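Local coordinates for glycosyl hydrolase family 2, TIM barrel domain protein (Parabacteroides merdae ATCC 43184, PDB 6DXU) that probably hydrolyses terminal beta-linked glucuronic acid from glucuronide conjugates in the human gut, as a glycoside hydrolase family 2 beta-glucuronidase, at residues Val422-Trp433 / Asp460-Cys470. Residues are numbered along the deposited sequence; the frame is centred on the assembly and turned at random.
Sequences VIIWGLGNENDW and DDTRMTAIRRC
Trp425 and Arg463 meet near the start of two neighbouring parallel strands, 422-429 and 464-468, which helix 442-459 joins into a beta-alpha-beta unit of the TIM barrel. The indole NE1 of Trp425 donates to OD2 of Asp460 at 2.9 Å, with the oxygen close to the ring plane, and NH1 of Arg463 reaches the same OD2 from the opposite face of the carboxylate. A tryptophan suits this place because its large apolar ring touches Met412 and Ile413 of helix 399-416, with Val422 CG1 over one face, while its indole N-H still finds an acceptor in buried Asp460. Arg463, extended from CG to NE, lays CD 3.5 Å from Trp425 NE1 and sends NE to Val422 O over 2.8 Å; that donor stands above the carbonyl plane, yet the bond is nearly straight at 169°. Between the strands, parallel pairing runs from Ile424 with Met464 to Gly426 with Ala466, then slips by one residue in a beta bulge before Asn429 pairs with Arg468. Small Ala466 lets Ile424 CG2 approach its CB to 3.6 Å.

Toward the C-terminal ends of the strands, the side where TIM barrels carry their active sites, charged side chains take over. Glu430 OE2 forms a salt bridge with Arg468 NH1, Glu430 OE1 pairs with Arg393, and Arg468 NE bonds to Val513 O. Arg469 buries the most surface of any residue in the contact; its chain kinks at the CG-CD bond (chi3 92°), setting the guanidinium across Asp432. Glu430 CG lies over one face of that group. NE and NH2 both donate to Asp432 OD1, NE adding a weak bond to OD2: Asp432 OD1 takes Arg469 NE at 3.0 Å through its syn lone pair and Arg469 NH2 at 2.7 Å from above the carboxylate plane.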
ATOM      1  N   VAL D 422       8.474 -36.349 -20.877  1.00 21.47           N
ATOM      2  CA  VAL D 422       7.380 -36.034 -19.960  1.00 18.10           C
ATOM      3  C   VAL D 422       6.079 -36.640 -20.472  1.00 18.45           C
ATOM      4  O   VAL D 422       5.676 -36.410 -21.620  1.00 19.07           O
ATOM      5  CB  VAL D 422       7.241 -34.515 -19.771  1.00 19.52           C
ATOM      6  CG1 VAL D 422       6.079 -34.207 -18.825  1.00 21.20           C
ATOM      7  CG2 VAL D 422       8.552 -33.908 -19.254  1.00 18.82           C
ATOM      8  N   ILE D 423       5.414 -37.411 -19.614  1.00 17.64           N
ATOM      9  CA  ILE D 423       4.071 -37.911 -19.895  1.00 21.43           C
ATOM     10  C   ILE D 423       3.028 -37.417 -18.905  1.00 23.31           C
ATOM     11  O   ILE D 423       1.829 -37.544 -19.192  1.00 21.52           O
ATOM     12  CB  ILE D 423       4.040 -39.452 -19.928  1.00 21.31           C
ATOM     13  CG1 ILE D 423       4.616 -39.997 -18.609  1.00 23.68           C
ATOM     14  CG2 ILE D 423       4.790 -39.962 -21.146  1.00 17.86           C
ATOM     15  CD1 ILE D 423       4.409 -41.510 -18.391  1.00 24.61           C
ATOM     16  N   ILE D 424       3.414 -36.908 -17.735  1.00 22.05           N
ATOM     17  CA  ILE D 424       2.458 -36.552 -16.691  1.00 22.29           C
ATOM     18  C   ILE D 424       2.847 -35.222 -16.063  1.00 21.85           C
ATOM     19  O   ILE D 424       4.000 -35.034 -15.657  1.00 18.83           O
ATOM     20  CB  ILE D 424       2.373 -37.640 -15.600  1.00 20.90           C
ATOM     21  CG1 ILE D 424       1.593 -38.855 -16.112  1.00 22.65           C
ATOM     22  CG2 ILE D 424       1.721 -37.085 -14.337  1.00 19.09           C
ATOM     23  CD1 ILE D 424       1.687 -40.076 -15.193  1.00 22.78           C
ATOM     24  N   TRP D 425       1.882 -34.313 -15.959  1.00 20.26           N
ATOM     25  CA  TRP D 425       2.015 -33.135 -15.108  1.00 19.90           C
ATOM     26  C   TRP D 425       1.253 -33.387 -13.812  1.00 18.19           C
ATOM     27  O   TRP D 425       0.030 -33.571 -13.827  1.00 19.08           O
ATOM     28  CB  TRP D 425       1.485 -31.879 -15.794  1.00 18.78           C
ATOM     29  CG  TRP D 425       2.081 -31.541 -17.159  1.00 17.80           C
ATOM     30  CD1 TRP D 425       1.383 -31.424 -18.340  1.00 19.77           C
ATOM     31  CD2 TRP D 425       3.450 -31.223 -17.475  1.00 18.62           C
ATOM     32  NE1 TRP D 425       2.233 -31.065 -19.360  1.00 20.99           N
ATOM     33  CE2 TRP D 425       3.504 -30.940 -18.865  1.00 19.13           C
ATOM     34  CE3 TRP D 425       4.636 -31.153 -16.722  1.00 19.33           C
ATOM     35  CZ2 TRP D 425       4.691 -30.578 -19.516  1.00 19.24           C
ATOM     36  CZ3 TRP D 425       5.815 -30.805 -17.364  1.00 18.47           C
ATOM     37  CH2 TRP D 425       5.839 -30.532 -18.753  1.00 18.78           C
ATOM     38  N   GLY D 426       1.971 -33.397 -12.694  1.00 17.00           N
ATOM     39  CA  GLY D 426       1.360 -33.651 -11.406  1.00 18.36           C
ATOM     40  C   GLY D 426       0.909 -32.357 -10.752  1.00 21.17           C
ATOM     41  O   GLY D 426       1.568 -31.321 -10.864  1.00 17.62           O
ATOM     42  N   LEU D 427      -0.227 -32.431 -10.065  1.00 17.46           N
ATOM     43  CA  LEU D 427      -0.821 -31.244  -9.475  1.00 19.41           C
ATOM     44  C   LEU D 427      -0.611 -31.127  -7.972  1.00 19.35           C
ATOM     45  O   LEU D 427      -0.944 -30.080  -7.406  1.00 19.60           O
ATOM     46  CB  LEU D 427      -2.330 -31.200  -9.766  1.00 16.96           C
ATOM     47  CG  LEU D 427      -2.742 -31.414 -11.228  1.00 22.45           C
ATOM     48  CD1 LEU D 427      -4.259 -31.284 -11.338  1.00 21.27           C
ATOM     49  CD2 LEU D 427      -2.036 -30.424 -12.167  1.00 19.71           C
ATOM     50  N   GLY D 428      -0.098 -32.153  -7.313  1.00 19.95           N
ATOM     51  CA  GLY D 428       0.073 -32.075  -5.873  1.00 23.20           C
ATOM     52  C   GLY D 428       0.208 -33.441  -5.243  1.00 23.69           C
ATOM     53  O   GLY D 428      -0.058 -34.475  -5.857  1.00 20.98           O
ATOM     54  N   ASN D 429       0.615 -33.426  -3.973  1.00 20.89           N
ATOM     55  CA  ASN D 429       0.896 -34.651  -3.239  1.00 20.87           C
ATOM     56  C   ASN D 429       0.301 -34.569  -1.843  1.00 22.37           C
ATOM     57  O   ASN D 429       0.484 -33.560  -1.159  1.00 20.04           O
ATOM     58  CB  ASN D 429       2.404 -34.895  -3.142  1.00 24.53           C
ATOM     59  CG  ASN D 429       2.733 -36.107  -2.302  1.00 24.18           C
ATOM     60  OD1 ASN D 429       2.509 -37.229  -2.725  1.00 21.81           O
ATOM     61  ND2 ASN D 429       3.248 -35.882  -1.100  1.00 22.85           N
ATOM     62  N   GLU D 430      -0.416 -35.626  -1.435  1.00 19.51           N
ATOM     63  CA  GLU D 430      -0.975 -35.740  -0.090  1.00 18.13           C
ATOM     64  C   GLU D 430      -1.716 -34.468   0.299  1.00 22.52           C
ATOM     65  O   GLU D 430      -1.515 -33.890   1.372  1.00 20.90           O
ATOM     66  CB  GLU D 430       0.110 -36.098   0.932  1.00 20.14           C
ATOM     67  CG  GLU D 430       0.657 -37.501   0.707  1.00 19.28           C
ATOM     68  CD  GLU D 430       1.839 -37.859   1.590  1.00 29.82           C
ATOM     69  OE1 GLU D 430       2.523 -36.949   2.095  1.00 27.81           O
ATOM     70  OE2 GLU D 430       2.098 -39.071   1.747  1.00 32.81           O
ATOM     71  N   ASN D 431      -2.579 -34.017  -0.599  1.00 22.34           N
ATOM     72  CA  ASN D 431      -3.338 -32.810  -0.329  1.00 20.40           C
ATOM     73  C   ASN D 431      -4.464 -33.042   0.661  1.00 23.72           C
ATOM     74  O   ASN D 431      -5.164 -32.089   1.012  1.00 25.90           O
ATOM     75  CB  ASN D 431      -3.870 -32.221  -1.641  1.00 21.75           C
ATOM     76  CG  ASN D 431      -2.753 -31.723  -2.528  1.00 21.83           C
ATOM     77  OD1 ASN D 431      -2.503 -32.260  -3.607  1.00 22.74           O
ATOM     78  ND2 ASN D 431      -2.019 -30.729  -2.035  1.00 19.02           N
ATOM     79  N   ASP D 432      -4.637 -34.274   1.131  1.00 22.30           N
ATOM     80  CA  ASP D 432      -5.518 -34.570   2.255  1.00 24.40           C
ATOM     81  C   ASP D 432      -4.837 -34.403   3.618  1.00 25.45           C
ATOM     82  O   ASP D 432      -5.444 -34.734   4.642  1.00 23.95           O
ATOM     83  CB  ASP D 432      -6.058 -36.003   2.124  1.00 23.41           C
ATOM     84  CG  ASP D 432      -4.956 -37.055   2.129  1.00 29.57           C
ATOM     85  OD1 ASP D 432      -3.755 -36.691   2.149  1.00 28.97           O
ATOM     86  OD2 ASP D 432      -5.289 -38.261   2.106  1.00 34.08           O
ATOM     87  N   TRP D 433      -3.590 -33.934   3.653  1.00 22.83           N
ATOM     88  CA  TRP D 433      -2.829 -33.806   4.894  1.00 24.06           C
ATOM     89  C   TRP D 433      -3.079 -32.419   5.485  1.00 25.67           C
ATOM     90  O   TRP D 433      -2.690 -31.417   4.863  1.00 23.38           O
ATOM     91  CB  TRP D 433      -1.346 -34.020   4.608  1.00 21.17           C
ATOM     92  CG  TRP D 433      -0.439 -34.246   5.785  1.00 24.76           C
ATOM     93  CD1 TRP D 433      -0.277 -33.432   6.876  1.00 24.61           C
ATOM     94  CD2 TRP D 433       0.476 -35.336   5.959  1.00 23.39           C
ATOM     95  NE1 TRP D 433       0.673 -33.958   7.720  1.00 23.66           N
ATOM     96  CE2 TRP D 433       1.144 -35.129   7.188  1.00 25.82           C
ATOM     97  CE3 TRP D 433       0.783 -36.480   5.206  1.00 25.22           C
ATOM     98  CZ2 TRP D 433       2.109 -36.020   7.679  1.00 25.72           C
ATOM     99  CZ3 TRP D 433       1.745 -37.364   5.693  1.00 25.36           C
ATOM    100  CH2 TRP D 433       2.394 -37.126   6.918  1.00 26.92           C
ATOM    101  N   ASP D 460      -1.635 -27.744 -22.317  1.00 19.00           N
ATOM    102  CA  ASP D 460      -0.971 -28.874 -22.977  1.00 24.48           C
ATOM    103  C   ASP D 460      -1.885 -30.095 -22.840  1.00 25.78           C
ATOM    104  O   ASP D 460      -1.755 -30.861 -21.884  1.00 27.78           O
ATOM    105  CB  ASP D 460       0.388 -29.144 -22.355  1.00 23.27           C
ATOM    106  CG  ASP D 460       1.064 -30.371 -22.937  1.00 25.62           C
ATOM    107  OD1 ASP D 460       0.700 -30.800 -24.060  1.00 24.40           O
ATOM    108  OD2 ASP D 460       1.963 -30.917 -22.259  1.00 23.91           O
ATOM    109  N   ASP D 461      -2.766 -30.291 -23.814  1.00 26.47           N
ATOM    110  CA  ASP D 461      -3.664 -31.433 -23.717  1.00 29.06           C
ATOM    111  C   ASP D 461      -3.037 -32.727 -24.218  1.00 33.31           C
ATOM    112  O   ASP D 461      -3.750 -33.729 -24.330  1.00 32.07           O
ATOM    113  CB  ASP D 461      -4.977 -31.166 -24.464  1.00 34.99           C
ATOM    114  CG  ASP D 461      -4.814 -31.183 -25.975  1.00 45.62           C
ATOM    115  OD1 ASP D 461      -5.836 -31.352 -26.677  1.00 57.53           O
ATOM    116  OD2 ASP D 461      -3.666 -31.097 -26.459  1.00 43.87           O
ATOM    117  N   THR D 462      -1.747 -32.734 -24.551  1.00 23.39           N
ATOM    118  CA  THR D 462      -1.103 -33.971 -24.972  1.00 28.04           C
ATOM    119  C   THR D 462      -0.585 -34.780 -23.799  1.00 29.79           C
ATOM    120  O   THR D 462      -0.045 -35.872 -24.006  1.00 27.77           O
ATOM    121  CB  THR D 462       0.071 -33.704 -25.926  1.00 30.32           C
ATOM    122  OG1 THR D 462       1.211 -33.242 -25.178  1.00 27.76           O
ATOM    123  CG2 THR D 462      -0.308 -32.691 -26.998  1.00 30.42           C
ATOM    124  N   ARG D 463      -0.681 -34.266 -22.576  1.00 25.95           N
ATOM    125  CA  ARG D 463      -0.172 -35.018 -21.442  1.00 25.30           C
ATOM    126  C   ARG D 463      -1.274 -35.204 -20.403  1.00 22.49           C
ATOM    127  O   ARG D 463      -2.308 -34.528 -20.430  1.00 26.61           O
ATOM    128  CB  ARG D 463       1.057 -34.317 -20.873  1.00 28.37           C
ATOM    129  CG  ARG D 463       2.193 -34.393 -21.914  1.00 28.48           C
ATOM    130  CD  ARG D 463       3.372 -33.701 -21.406  1.00 29.33           C
ATOM    131  NE  ARG D 463       4.594 -33.916 -22.177  1.00 26.24           N
ATOM    132  CZ  ARG D 463       5.105 -33.035 -23.021  1.00 23.93           C
ATOM    133  NH1 ARG D 463       4.477 -31.882 -23.237  1.00 22.22           N
ATOM    134  NH2 ARG D 463       6.272 -33.286 -23.600  1.00 21.71           N
ATOM    135  N   MET D 464      -1.063 -36.173 -19.520  1.00 19.04           N
ATOM    136  CA  MET D 464      -2.022 -36.505 -18.477  1.00 20.91           C
ATOM    137  C   MET D 464      -1.713 -35.721 -17.203  1.00 21.34           C
ATOM    138  O   MET D 464      -0.553 -35.462 -16.883  1.00 21.17           O
ATOM    139  CB  MET D 464      -1.982 -38.003 -18.168  1.00 21.39           C
ATOM    140  CG  MET D 464      -2.269 -38.929 -19.370  1.00 25.51           C
ATOM    141  SD  MET D 464      -4.014 -38.808 -19.816  1.00 28.93           S
ATOM    142  CE  MET D 464      -4.602 -40.361 -19.147  1.00 26.78           C
ATOM    143  N   THR D 465      -2.763 -35.336 -16.482  1.00 16.73           N
ATOM    144  CA  THR D 465      -2.578 -34.810 -15.132  1.00 18.54           C
ATOM    145  C   THR D 465      -2.653 -35.949 -14.117  1.00 20.04           C
ATOM    146  O   THR D 465      -3.270 -36.994 -14.357  1.00 20.08           O
ATOM    147  CB  THR D 465      -3.627 -33.746 -14.779  1.00 17.34           C
ATOM    148  OG1 THR D 465      -4.926 -34.353 -14.742  1.00 22.69           O
ATOM    149  CG2 THR D 465      -3.623 -32.604 -15.789  1.00 18.48           C
ATOM    150  N   ALA D 466      -2.046 -35.723 -12.954  1.00 18.90           N
ATOM    151  CA  ALA D 466      -2.080 -36.727 -11.895  1.00 20.36           C
ATOM    152  C   ALA D 466      -1.911 -36.066 -10.537  1.00 21.04           C
ATOM    153  O   ALA D 466      -1.404 -34.948 -10.428  1.00 21.58           O
ATOM    154  CB  ALA D 466      -0.986 -37.791 -12.076  1.00 19.44           C
ATOM    155  N   ILE D 467      -2.328 -36.793  -9.492  1.00 19.84           N
ATOM    156  CA  ILE D 467      -1.988 -36.478  -8.106  1.00 19.97           C
ATOM    157  C   ILE D 467      -1.722 -37.787  -7.378  1.00 24.90           C
ATOM    158  O   ILE D 467      -2.031 -38.873  -7.874  1.00 19.65           O
ATOM    159  CB  ILE D 467      -3.091 -35.696  -7.359  1.00 22.04           C
ATOM    160  CG1 ILE D 467      -4.401 -36.494  -7.324  1.00 22.47           C
ATOM    161  CG2 ILE D 467      -3.303 -34.324  -7.966  1.00 23.70           C
ATOM    162  CD1 ILE D 467      -5.517 -35.781  -6.523  1.00 23.33           C
ATOM    163  N   ARG D 468      -1.157 -37.667  -6.173  1.00 21.71           N
ATOM    164  CA  ARG D 468      -0.929 -38.801  -5.284  1.00 21.36           C
ATOM    165  C   ARG D 468      -1.606 -38.559  -3.936  1.00 20.11           C
ATOM    166  O   ARG D 468      -1.441 -37.495  -3.327  1.00 21.83           O
ATOM    167  CB  ARG D 468       0.567 -39.056  -5.073  1.00 20.05           C
ATOM    168  CG  ARG D 468       0.822 -40.243  -4.158  1.00 22.18           C
ATOM    169  CD  ARG D 468       2.304 -40.483  -3.850  1.00 22.29           C
ATOM    170  NE  ARG D 468       2.369 -41.575  -2.886  1.00 20.32           N
ATOM    171  CZ  ARG D 468       2.216 -41.421  -1.577  1.00 22.77           C
ATOM    172  NH1 ARG D 468       2.043 -40.203  -1.063  1.00 22.43           N
ATOM    173  NH2 ARG D 468       2.242 -42.486  -0.781  1.00 23.71           N
ATOM    174  N   ARG D 469      -2.373 -39.555  -3.490  1.00 21.55           N
ATOM    175  CA  ARG D 469      -3.012 -39.639  -2.173  1.00 20.31           C
ATOM    176  C   ARG D 469      -3.849 -38.396  -1.839  1.00 22.17           C
ATOM    177  O   ARG D 469      -3.507 -37.563  -0.994  1.00 22.25           O
ATOM    178  CB  ARG D 469      -1.998 -39.905  -1.056  1.00 23.16           C
ATOM    179  CG  ARG D 469      -2.685 -40.568   0.149  1.00 24.92           C
ATOM    180  CD  ARG D 469      -1.861 -40.439   1.417  1.00 28.82           C
ATOM    181  NE  ARG D 469      -2.241 -39.243   2.163  1.00 26.44           N
ATOM    182  CZ  ARG D 469      -1.830 -38.980   3.398  1.00 31.09           C
ATOM    183  NH1 ARG D 469      -1.025 -39.838   4.019  1.00 30.26           N
ATOM    184  NH2 ARG D 469      -2.215 -37.856   4.001  1.00 28.57           N
ATOM    185  N   CYS D 470      -4.991 -38.314  -2.507  1.00 21.03           N
ATOM    186  CA  CYS D 470      -6.060 -37.415  -2.063  1.00 19.99           C
ATOM    187  C   CYS D 470      -7.354 -38.021  -2.611  1.00 21.63           C
ATOM    188  O   CYS D 470      -7.790 -37.692  -3.716  1.00 23.08           O
ATOM    189  CB  CYS D 470      -5.849 -35.985  -2.533  1.00 20.82           C
ATOM    190  SG  CYS D 470      -7.077 -34.845  -1.843  1.00 24.50           S
TER
HETATM  191  O   HOH W   1       1.561 -41.777   2.157  1.00 33.12           O
HETATM  192  O   HOH W   2      -2.832 -34.917  -3.372  1.00 22.93           O